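Lem22 (Legionella pneumophila subsp. pneumophila ATCC 43290, PDB 5WD9) is a bacterial effector of undetermined molecular function, a small all-helical protein that probably acts by binding partner proteins. Local coordinates at residues V5-L8 and T9-K12. Sequence-based numbering, arbitrary orientation.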
ATOM      1  N   VAL A   5       8.038 -13.831  -3.751  1.00 12.98           N
ATOM      2  CA  VAL A   5       8.804 -13.305  -2.631  1.00 10.35           C
ATOM      3  C   VAL A   5       9.425 -11.961  -2.986  1.00  9.01           C
ATOM      4  O   VAL A   5       9.389 -11.018  -2.188  1.00  7.31           O
ATOM      5  CB  VAL A   5       9.846 -14.324  -2.158  1.00 11.39           C
ATOM      6  CG1 VAL A   5      10.727 -13.690  -1.116  1.00 15.10           C
ATOM      7  CG2 VAL A   5       9.147 -15.541  -1.583  1.00 14.98           C
ATOM      8  N   THR A   6      10.015 -11.853  -4.176  1.00  7.82           N
ATOM      9  CA  THR A   6      10.581 -10.582  -4.606  1.00  7.09           C
ATOM     10  C   THR A   6       9.495  -9.550  -4.854  1.00  7.28           C
ATOM     11  O   THR A   6       9.661  -8.379  -4.500  1.00  7.07           O
ATOM     12  CB  THR A   6      11.431 -10.801  -5.855  1.00 10.28           C
ATOM     13  OG1 THR A   6      12.454 -11.746  -5.528  1.00 11.52           O
ATOM     14  CG2 THR A   6      12.078  -9.517  -6.305  1.00 10.55           C
ATOM     15  N   GLU A   7       8.379  -9.956  -5.474  1.00  7.57           N
ATOM     16  CA  GLU A   7       7.287  -9.018  -5.703  1.00  7.30           C
ATOM     17  C   GLU A   7       6.723  -8.497  -4.391  1.00  6.25           C
ATOM     18  O   GLU A   7       6.436  -7.299  -4.270  1.00  6.00           O
ATOM     19  CB  GLU A   7       6.192  -9.657  -6.551  1.00  8.14           C
ATOM     20  CG  GLU A   7       6.633  -9.993  -7.971  1.00  9.67           C
ATOM     21  CD  GLU A   7       6.761  -8.788  -8.892  1.00 15.26           C
ATOM     22  OE1 GLU A   7       6.418  -7.654  -8.498  1.00 11.81           O
ATOM     23  OE2 GLU A   7       7.216  -8.987 -10.041  1.00 17.83           O
ATOM     24  N   LEU A   8       6.577  -9.362  -3.389  1.00  6.04           N
ATOM     25  CA  LEU A   8       6.037  -8.896  -2.117  1.00  6.84           C
ATOM     26  C   LEU A   8       7.041  -8.033  -1.366  1.00  5.81           C
ATOM     27  O   LEU A   8       6.651  -7.074  -0.694  1.00  5.69           O
ATOM     28  CB  LEU A   8       5.560 -10.072  -1.265  1.00  8.49           C
ATOM     29  CG  LEU A   8       4.307 -10.751  -1.809  1.00  9.49           C
ATOM     30  CD1 LEU A   8       3.802 -11.755  -0.794  1.00 21.04           C
ATOM     31  CD2 LEU A   8       3.219  -9.735  -2.163  1.00 13.70           C
ATOM     32  N   THR A   9       8.334  -8.347  -1.465  1.00  5.62           N
ATOM     33  CA  THR A   9       9.353  -7.485  -0.881  1.00  6.35           C
ATOM     34  C   THR A   9       9.281  -6.091  -1.490  1.00  4.85           C
ATOM     35  O   THR A   9       9.255  -5.085  -0.776  1.00  6.32           O
ATOM     36  CB  THR A   9      10.735  -8.099  -1.103  1.00  6.16           C
ATOM     37  OG1 THR A   9      10.799  -9.353  -0.414  1.00  6.49           O
ATOM     38  CG2 THR A   9      11.828  -7.191  -0.560  1.00  7.74           C
ATOM     39  N   ARG A  10       9.208  -6.024  -2.817  1.00  5.55           N
ATOM     40  CA  ARG A  10       9.100  -4.733  -3.480  1.00  4.98           C
ATOM     41  C   ARG A  10       7.824  -4.016  -3.084  1.00  5.06           C
ATOM     42  O   ARG A  10       7.848  -2.806  -2.845  1.00  6.21           O
ATOM     43  CB  ARG A  10       9.154  -4.900  -5.000  1.00  6.93           C
ATOM     44  CG  ARG A  10      10.570  -5.045  -5.554  1.00  7.79           C
ATOM     45  CD  ARG A  10      10.601  -5.193  -7.096  1.00 15.56           C
ATOM     46  NE  ARG A  10       9.628  -4.328  -7.753  1.00 16.68           N
ATOM     47  CZ  ARG A  10       9.037  -4.603  -8.909  1.00 20.21           C
ATOM     48  NH1 ARG A  10       9.314  -5.720  -9.572  1.00 20.38           N
ATOM     49  NH2 ARG A  10       8.143  -3.767  -9.392  1.00 14.81           N
ATOM     50  N   LEU A  11       6.699  -4.735  -3.004  1.00  4.57           N
ATOM     51  CA  LEU A  11       5.428  -4.090  -2.703  1.00  5.72           C
ATOM     52  C   LEU A  11       5.442  -3.518  -1.294  1.00  4.82           C
ATOM     53  O   LEU A  11       5.006  -2.379  -1.072  1.00  5.34           O
ATOM     54  CB  LEU A  11       4.264  -5.068  -2.862  1.00  7.23           C
ATOM     55  CG  LEU A  11       2.917  -4.500  -2.394  1.00  5.57           C
ATOM     56  CD1 LEU A  11       2.472  -3.339  -3.251  1.00  6.35           C
ATOM     57  CD2 LEU A  11       1.866  -5.593  -2.356  1.00  8.14           C
ATOM     58  N   LYS A  12       5.919  -4.302  -0.327  1.00  5.30           N
ATOM     59  CA  LYS A  12       5.960  -3.828   1.046  1.00  6.23           C
ATOM     60  C   LYS A  12       6.734  -2.526   1.126  1.00  4.74           C
ATOM     61  O   LYS A  12       6.271  -1.532   1.703  1.00  5.77           O
ATOM     62  CB  LYS A  12       6.596  -4.904   1.930  1.00  7.68           C
ATOM     63  CG  LYS A  12       6.532  -4.626   3.423  1.00  8.97           C
ATOM     64  CD  LYS A  12       7.714  -3.821   3.925  1.00 11.61           C
ATOM     65  CE  LYS A  12       7.719  -3.778   5.453  1.00 13.63           C
ATOM     66  NZ  LYS A  12       8.762  -2.868   5.986  1.00 16.70           N
TER
HETATM   67  O   HOH W   1       8.231  -7.126 -11.760  1.00 20.57           O
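Thr9 grips the carbonyl oxygen of Val5 twice, and this is the tight part of the contact. Thr9 N donates to Val5 O at 3.0 Å, and Thr9 OG1 donates to the same Val5 O at 2.8 Å. The two donors come from opposite faces of the carbonyl plane, each tilted about 30° from it. The hydroxyl can fold back because OG1 stands beside its own backbone N (chi1 -63°). Arg10 N to Thr6 O, Leu11 N to Glu7 O and Lys12 N to Leu8 O continue the regular i to i+4 bonding of an alpha helix.

The buried side of this turn belongs to Leu8 and Leu11. They touch each other only slightly, Leu8 CD2 to Leu11 CD2 being 4.4 Å. Leu11 CB lies closer to the backbone, 3.4 Å from Glu7 O. Helix 4-24 is the first helix of a three-helix bundle that makes up nearly all of the modelled chain. The two leucines pack chiefly on helix 28-52, where both touch Met46. Val5 and Thr9 turn to helix 58-87, onto Val59, Val60 and Leu63.

The looser side faces solvent, with Arg10 exposed and Glu7 partly so. Their side chains run side by side in the same direction. Glu7 OE1 lies over one face of the guanidinium, 3.6 Å from Arg10 NH1, with the flat groups 54° apart. The salt bridge is long, and no N-H points at this oxygen, so only the charges attract. A water bridges the pair with true hydrogen bonds, donating to Glu7 OE2 and accepting from Arg10 NH1 in the plane of the guanidinium, at its edge. The stronger partner of Glu7 OE1 is Lys45 of helix 28-52.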